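Long-range contacts in endoglucanase (Humicola insolens, PDB 1DYS), which hydrolyses internal beta-1,4-glucosidic linkages in cellulose and related beta-glucans, as an endo-acting member of glycoside hydrolase family 6: residues I141-T146 / W186-K192; E194-V200 / A253-R257. All coordinates share one frame; numbering follows the deposited sequence.

Both contacts use helix 190-207, and their centres lie about 11 Å apart on the same side of the chain's centre. Interaction 1 joins the short helix 140-146 to the turn leading into that helix, and includes Trp186, which probably binds substrate; interaction 2, reached later along the chain, packs the next part of the same helix against the end of helix 243-255. Interaction 1 is partly buried and rests on an indole, a leucine and one short hydrogen bond. Interaction 2 has a buried floor of alanine, valine and methionine under a charged, hydrated rim. The two meet directly where Ile141 packs on Val200 and Leu187 on Thr196.

Interaction 1 of 2, residues I141-T146 / W186-K192; sequences IGNMVT and WLGWADK
The indole of Trp186 lies against the helical turn that begins at Gly142, presenting one face to the backbone and its N-H edge to Thr146. Gly142 CA sits over that face, 4.0 Å from the centroid of the six-membered ring, in a CH-pi contact displaced toward the rim. Glycine suits this place because a CB would run into the ring, and Gly142 C comes within 3.4 Å of Trp186 CZ2. At the far rim, Asn143 sets its amide steeply to the indole, the planes 73° apart, with ND2 3.8 Å from Trp186 CH2; its OD1 is bonded to Ser94 and its ND2 to the carbonyl of Asp139.

The polar edge is fixed by a short, straight bond. Trp186 NE1 donates to Thr146 OG1 at 2.8 Å and 168°, the oxygen lying almost in the ring plane. Thr146 OG1 gives its proton to Gly142 O at 2.9 Å, approaching from above the carbonyl plane. The hydroxyl can do both because chi1 of 62° sets it between the backbone N and the carbonyl carbon, turned back over its own helix.

Beside the indole, Leu187 enters as a knob among Ile141, Gly142, Val145 and Thr146. Its branches divide the work: Leu187 CD1 rests on Gly142 CA, while Leu187 CD2 meets Val145 CG1 at 3.9 Å. Farther out, the bent chain of Lys192 lays CD across Val145 CG1 and Thr146 CG2, and its NZ pairs with Asp191.

Trp186 is probably a substrate-binding residue, and its side chain lies about 4 Å from that of Asp139, a likely proton donor. The relay from indole to hydroxyl to helix carbonyl satisfies the ring's N-H and restricts its rotation, while the glycine lets the ring lie close, consistent with a sugar-binding surface held in a set orientation.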
loop_
_atom_site.group_PDB
_atom_site.type_symbol
_atom_site.label_atom_id
_atom_site.label_comp_id
_atom_site.label_asym_id
_atom_site.label_seq_id
_atom_site.Cartn_x
_atom_site.Cartn_y
_atom_site.Cartn_z
ATOM N N ILE A 141 -4.097 20.032 -2.877
ATOM C CA ILE A 141 -4.070 21.493 -2.564
ATOM C C ILE A 141 -3.878 21.788 -1.110
ATOM O O ILE A 141 -3.156 22.730 -0.725
ATOM C CB ILE A 141 -5.335 22.096 -3.169
ATOM C CG1 ILE A 141 -5.175 22.069 -4.694
ATOM C CG2 ILE A 141 -5.557 23.540 -2.701
ATOM C CD1 ILE A 141 -6.427 22.526 -5.404
ATOM N N GLY A 142 -4.425 20.980 -0.199
ATOM C CA GLY A 142 -4.201 21.147 1.236
ATOM C C GLY A 142 -2.699 21.101 1.521
ATOM O O GLY A 142 -2.156 21.977 2.183
ATOM N N ASN A 143 -2.027 20.074 1.022
ATOM C CA ASN A 143 -0.589 19.894 1.222
ATOM C C ASN A 143 0.202 21.038 0.596
ATOM O O ASN A 143 1.262 21.407 1.130
ATOM C CB ASN A 143 -0.231 18.518 0.668
ATOM C CG ASN A 143 -0.487 17.341 1.581
ATOM O OD1 ASN A 143 0.300 17.133 2.496
ATOM N ND2 ASN A 143 -1.553 16.607 1.297
ATOM N N MET A 144 -0.272 21.617 -0.502
ATOM C CA MET A 144 0.376 22.756 -1.129
ATOM C C MET A 144 0.227 24.049 -0.328
ATOM O O MET A 144 1.235 24.774 -0.205
ATOM C CB MET A 144 -0.202 23.023 -2.514
ATOM C CG MET A 144 0.648 22.605 -3.695
ATOM S SD MET A 144 -0.449 22.395 -5.107
ATOM C CE MET A 144 -0.690 20.621 -5.089
ATOM N N VAL A 145 -0.932 24.332 0.237
ATOM C CA VAL A 145 -1.164 25.524 1.046
ATOM C C VAL A 145 -0.494 25.532 2.407
ATOM O O VAL A 145 -0.032 26.565 2.911
ATOM C CB VAL A 145 -2.681 25.726 1.315
ATOM C CG1 VAL A 145 -2.963 26.721 2.438
ATOM C CG2 VAL A 145 -3.412 26.153 0.060
ATOM N N THR A 146 -0.564 24.433 3.135
ATOM C CA THR A 146 -0.047 24.400 4.500
ATOM C C THR A 146 1.230 23.593 4.619
ATOM O O THR A 146 1.812 23.484 5.699
ATOM C CB THR A 146 -1.155 23.858 5.423
ATOM O OG1 THR A 146 -1.456 22.521 4.980
ATOM C CG2 THR A 146 -2.417 24.702 5.333
ATOM N N TRP A 186 -9.302 21.938 7.473
ATOM C CA TRP A 186 -7.958 22.196 6.984
ATOM C C TRP A 186 -7.868 23.590 6.369
ATOM O O TRP A 186 -7.017 24.384 6.745
ATOM C CB TRP A 186 -7.640 21.152 5.887
ATOM C CG TRP A 186 -6.193 21.035 5.503
ATOM C CD1 TRP A 186 -5.209 21.986 5.501
ATOM C CD2 TRP A 186 -5.549 19.832 5.008
ATOM N NE1 TRP A 186 -4.001 21.462 5.077
ATOM C CE2 TRP A 186 -4.204 20.129 4.775
ATOM C CE3 TRP A 186 -5.992 18.519 4.779
ATOM C CZ2 TRP A 186 -3.279 19.197 4.299
ATOM C CZ3 TRP A 186 -5.061 17.603 4.310
ATOM C CH2 TRP A 186 -3.734 17.933 4.055
ATOM N N LEU A 187 -8.713 23.873 5.393
ATOM C CA LEU A 187 -8.626 25.067 4.578
ATOM C C LEU A 187 -9.809 26.033 4.705
ATOM O O LEU A 187 -9.853 26.993 3.916
ATOM C CB LEU A 187 -8.544 24.644 3.106
ATOM C CG LEU A 187 -7.357 23.743 2.732
ATOM C CD1 LEU A 187 -7.361 23.433 1.241
ATOM C CD2 LEU A 187 -6.079 24.428 3.166
ATOM N N GLY A 188 -10.671 25.740 5.650
ATOM C CA GLY A 188 -11.876 26.551 5.863
ATOM C C GLY A 188 -11.677 27.719 6.811
ATOM O O GLY A 188 -12.558 28.575 6.890
ATOM N N TRP A 189 -10.588 27.740 7.552
ATOM C CA TRP A 189 -10.305 28.872 8.431
ATOM C C TRP A 189 -10.227 30.160 7.633
ATOM O O TRP A 189 -9.906 30.192 6.457
ATOM C CB TRP A 189 -8.919 28.693 9.072
ATOM C CG TRP A 189 -8.942 27.408 9.856
ATOM C CD1 TRP A 189 -8.434 26.201 9.456
ATOM C CD2 TRP A 189 -9.531 27.206 11.139
ATOM N NE1 TRP A 189 -8.662 25.265 10.444
ATOM C CE2 TRP A 189 -9.332 25.854 11.478
ATOM C CE3 TRP A 189 -10.223 28.048 12.032
ATOM C CZ2 TRP A 189 -9.778 25.314 12.685
ATOM C CZ3 TRP A 189 -10.650 27.493 13.227
ATOM C CH2 TRP A 189 -10.442 26.144 13.548
ATOM N N ALA A 190 -10.446 31.258 8.351
ATOM C CA ALA A 190 -10.336 32.585 7.745
ATOM C C ALA A 190 -9.046 32.820 6.994
ATOM O O ALA A 190 -9.056 33.216 5.829
ATOM C CB ALA A 190 -10.452 33.575 8.918
ATOM N N ASP A 191 -7.895 32.612 7.622
ATOM C CA ASP A 191 -6.591 32.816 7.008
ATOM C C ASP A 191 -6.215 31.760 5.974
ATOM O O ASP A 191 -5.100 31.879 5.463
ATOM C CB ASP A 191 -5.509 32.884 8.085
ATOM C CG ASP A 191 -5.082 31.551 8.664
ATOM O OD1 ASP A 191 -5.823 30.542 8.605
ATOM O OD2 ASP A 191 -3.950 31.500 9.211
ATOM N N LYS A 192 -7.064 30.769 5.692
ATOM C CA LYS A 192 -6.780 29.766 4.705
ATOM C C LYS A 192 -7.618 29.817 3.440
ATOM O O LYS A 192 -7.168 29.243 2.448
ATOM C CB LYS A 192 -7.025 28.337 5.242
ATOM C CG LYS A 192 -6.075 27.941 6.355
ATOM C CD LYS A 192 -4.684 27.725 5.779
ATOM C CE LYS A 192 -3.667 28.540 6.559
ATOM N NZ LYS A 192 -3.784 28.260 8.017
#

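Interaction 2 of 2, residues E194-V200 / A253-R257; sequences EPTAQEV and AMRQR
Arg257 reaches over the helix of residues 194-200 and joins two of its side chains, Glu194 and Gln198, one turn apart. The ionic part is a side-on grip on a single oxygen: NE and NH2 of Arg257 both donate to Glu194 OE1, at 2.9 and 2.8 Å, with carboxylate and guanidinium nearly coplanar. Arginine suits the place because its remaining nitrogen is still available, and Arg257 NH1 makes an almost straight bond of 2.8 Å to Gln198 OE1. That bond reaches the amide oxygen from well above its carbonyl plane, with the two flat groups 65° apart. An alanine in place of Arg257 is likely to leave the Glu194 carboxylate without its counter-charge and Gln198 freer to turn.

Water extends this rim. One molecule links Glu194 OE2 to Ala253 O, and another lies between Arg257 NH2 and Gln198 OE1.

Beneath the polar layer the contact is apolar. Ala197 CB supports a guanidinium face, 3.5 Å from Arg257 NE, and its small size lets the helices come within 6.0 Å between Ala197 CA and Met254 CA. Met254, bent at chi2 (-71°), brings CE against both Ala197 CA and Val200 CG2, at 3.6 and 3.7 Å.

Helices 190-207 and 243-255 follow adjacent parallel strands, 175-180 and 215-218, and Val200 and Met254 both rest on Phe216 of the latter, as in neighbouring-helix packing round the parallel beta/alpha barrel of family 6.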
loop_
_atom_site.group_PDB
_atom_site.type_symbol
_atom_site.label_atom_id
_atom_site.label_comp_id
_atom_site.label_asym_id
_atom_site.label_seq_id
_atom_site.Cartn_x
_atom_site.Cartn_y
_atom_site.Cartn_z
ATOM N N GLU A 194 -8.223 32.304 1.247
ATOM C CA GLU A 194 -7.581 32.958 0.089
ATOM C C GLU A 194 -6.371 32.211 -0.419
ATOM O O GLU A 194 -6.241 31.939 -1.611
ATOM C CB GLU A 194 -7.298 34.440 0.302
ATOM C CG GLU A 194 -8.599 35.243 0.320
ATOM C CD GLU A 194 -9.319 35.285 -1.015
ATOM O OE1 GLU A 194 -8.745 34.892 -2.062
ATOM O OE2 GLU A 194 -10.492 35.731 -0.991
ATOM N N PRO A 195 -5.505 31.727 0.449
ATOM C CA PRO A 195 -4.361 30.918 0.053
ATOM C C PRO A 195 -4.870 29.711 -0.729
ATOM O O PRO A 195 -4.223 29.338 -1.703
ATOM C CB PRO A 195 -3.636 30.489 1.343
ATOM C CG PRO A 195 -4.046 31.622 2.255
ATOM C CD PRO A 195 -5.472 32.025 1.879
ATOM N N THR A 196 -6.042 29.168 -0.382
ATOM C CA THR A 196 -6.615 28.066 -1.166
ATOM C C THR A 196 -7.050 28.503 -2.546
ATOM O O THR A 196 -6.777 27.879 -3.581
ATOM C CB THR A 196 -7.824 27.455 -0.418
ATOM O OG1 THR A 196 -7.296 27.010 0.841
ATOM C CG2 THR A 196 -8.399 26.277 -1.172
ATOM N N ALA A 197 -7.727 29.663 -2.653
ATOM C CA ALA A 197 -8.120 30.160 -3.963
ATOM C C ALA A 197 -6.950 30.517 -4.856
ATOM O O ALA A 197 -7.025 30.351 -6.070
ATOM C CB ALA A 197 -9.033 31.389 -3.805
ATOM N N GLN A 198 -5.863 31.006 -4.254
ATOM C CA GLN A 198 -4.659 31.377 -4.981
ATOM C C GLN A 198 -4.028 30.133 -5.607
ATOM O O GLN A 198 -3.573 30.132 -6.747
ATOM C CB GLN A 198 -3.656 32.088 -4.053
ATOM C CG GLN A 198 -2.382 32.518 -4.806
ATOM C CD GLN A 198 -2.815 33.499 -5.899
ATOM O OE1 GLN A 198 -3.391 34.526 -5.530
ATOM N NE2 GLN A 198 -2.601 33.194 -7.170
ATOM N N GLU A 199 -4.014 29.058 -4.802
ATOM C CA GLU A 199 -3.483 27.782 -5.303
ATOM C C GLU A 199 -4.257 27.288 -6.501
ATOM O O GLU A 199 -3.660 26.837 -7.495
ATOM C CB GLU A 199 -3.474 26.747 -4.186
ATOM C CG GLU A 199 -2.306 25.782 -4.190
ATOM C CD GLU A 199 -0.977 26.336 -4.645
ATOM O OE1 GLU A 199 -0.595 27.477 -4.343
ATOM O OE2 GLU A 199 -0.275 25.552 -5.345
ATOM N N VAL A 200 -5.593 27.320 -6.452
ATOM C CA VAL A 200 -6.420 26.942 -7.586
ATOM C C VAL A 200 -6.154 27.867 -8.771
ATOM O O VAL A 200 -6.066 27.391 -9.894
ATOM C CB VAL A 200 -7.899 26.974 -7.139
ATOM C CG1 VAL A 200 -8.832 26.796 -8.303
ATOM C CG2 VAL A 200 -8.144 25.918 -6.054
ATOM N N ALA A 253 -14.878 33.249 -2.378
ATOM C CA ALA A 253 -13.509 33.617 -2.643
ATOM C C ALA A 253 -13.201 33.403 -4.125
ATOM O O ALA A 253 -12.551 34.255 -4.729
ATOM C CB ALA A 253 -12.501 32.839 -1.814
ATOM N N MET A 254 -13.642 32.291 -4.701
ATOM C CA MET A 254 -13.422 32.017 -6.110
ATOM C C MET A 254 -14.116 32.998 -7.038
ATOM O O MET A 254 -13.609 33.389 -8.081
ATOM C CB MET A 254 -13.916 30.596 -6.444
ATOM C CG MET A 254 -13.139 29.549 -5.652
ATOM S SD MET A 254 -11.413 29.315 -6.179
ATOM C CE MET A 254 -10.948 28.111 -4.914
ATOM N N ARG A 255 -15.363 33.299 -6.695
ATOM C CA ARG A 255 -16.209 34.196 -7.473
ATOM C C ARG A 255 -15.601 35.561 -7.698
ATOM O O ARG A 255 -15.606 36.125 -8.792
ATOM C CB ARG A 255 -17.527 34.299 -6.682
ATOM C CG ARG A 255 -18.454 35.352 -7.265
ATOM C CD ARG A 255 -19.815 35.249 -6.618
ATOM N NE ARG A 255 -20.398 33.919 -6.781
ATOM C CZ ARG A 255 -20.668 33.091 -5.790
ATOM N NH1 ARG A 255 -20.367 33.439 -4.539
ATOM N NH2 ARG A 255 -21.199 31.901 -5.980
ATOM N N GLN A 256 -14.985 36.125 -6.660
ATOM C CA GLN A 256 -14.314 37.394 -6.640
ATOM C C GLN A 256 -13.037 37.410 -7.471
ATOM O O GLN A 256 -12.478 38.475 -7.764
ATOM C CB GLN A 256 -13.909 37.782 -5.212
ATOM C CG GLN A 256 -15.007 38.407 -4.388
ATOM C CD GLN A 256 -15.916 39.297 -5.224
ATOM O OE1 GLN A 256 -17.116 39.050 -5.287
ATOM N NE2 GLN A 256 -15.328 40.271 -5.901
ATOM N N ARG A 257 -12.521 36.224 -7.792
ATOM C CA ARG A 257 -11.328 36.108 -8.615
ATOM C C ARG A 257 -11.751 35.606 -9.997
ATOM O O ARG A 257 -10.969 35.286 -10.893
ATOM C CB ARG A 257 -10.266 35.207 -8.006
ATOM C CG ARG A 257 -9.756 35.588 -6.617
ATOM C CD ARG A 257 -9.046 34.370 -6.031
ATOM N NE ARG A 257 -8.226 34.611 -4.871
ATOM C CZ ARG A 257 -6.896 34.642 -4.804
ATOM N NH1 ARG A 257 -6.123 34.505 -5.867
ATOM N NH2 ARG A 257 -6.356 34.845 -3.606
HETATM O O HOH W 1 -11.398 36.382 -3.700
HETATM O O HOH W 2 -3.771 35.282 -2.359
#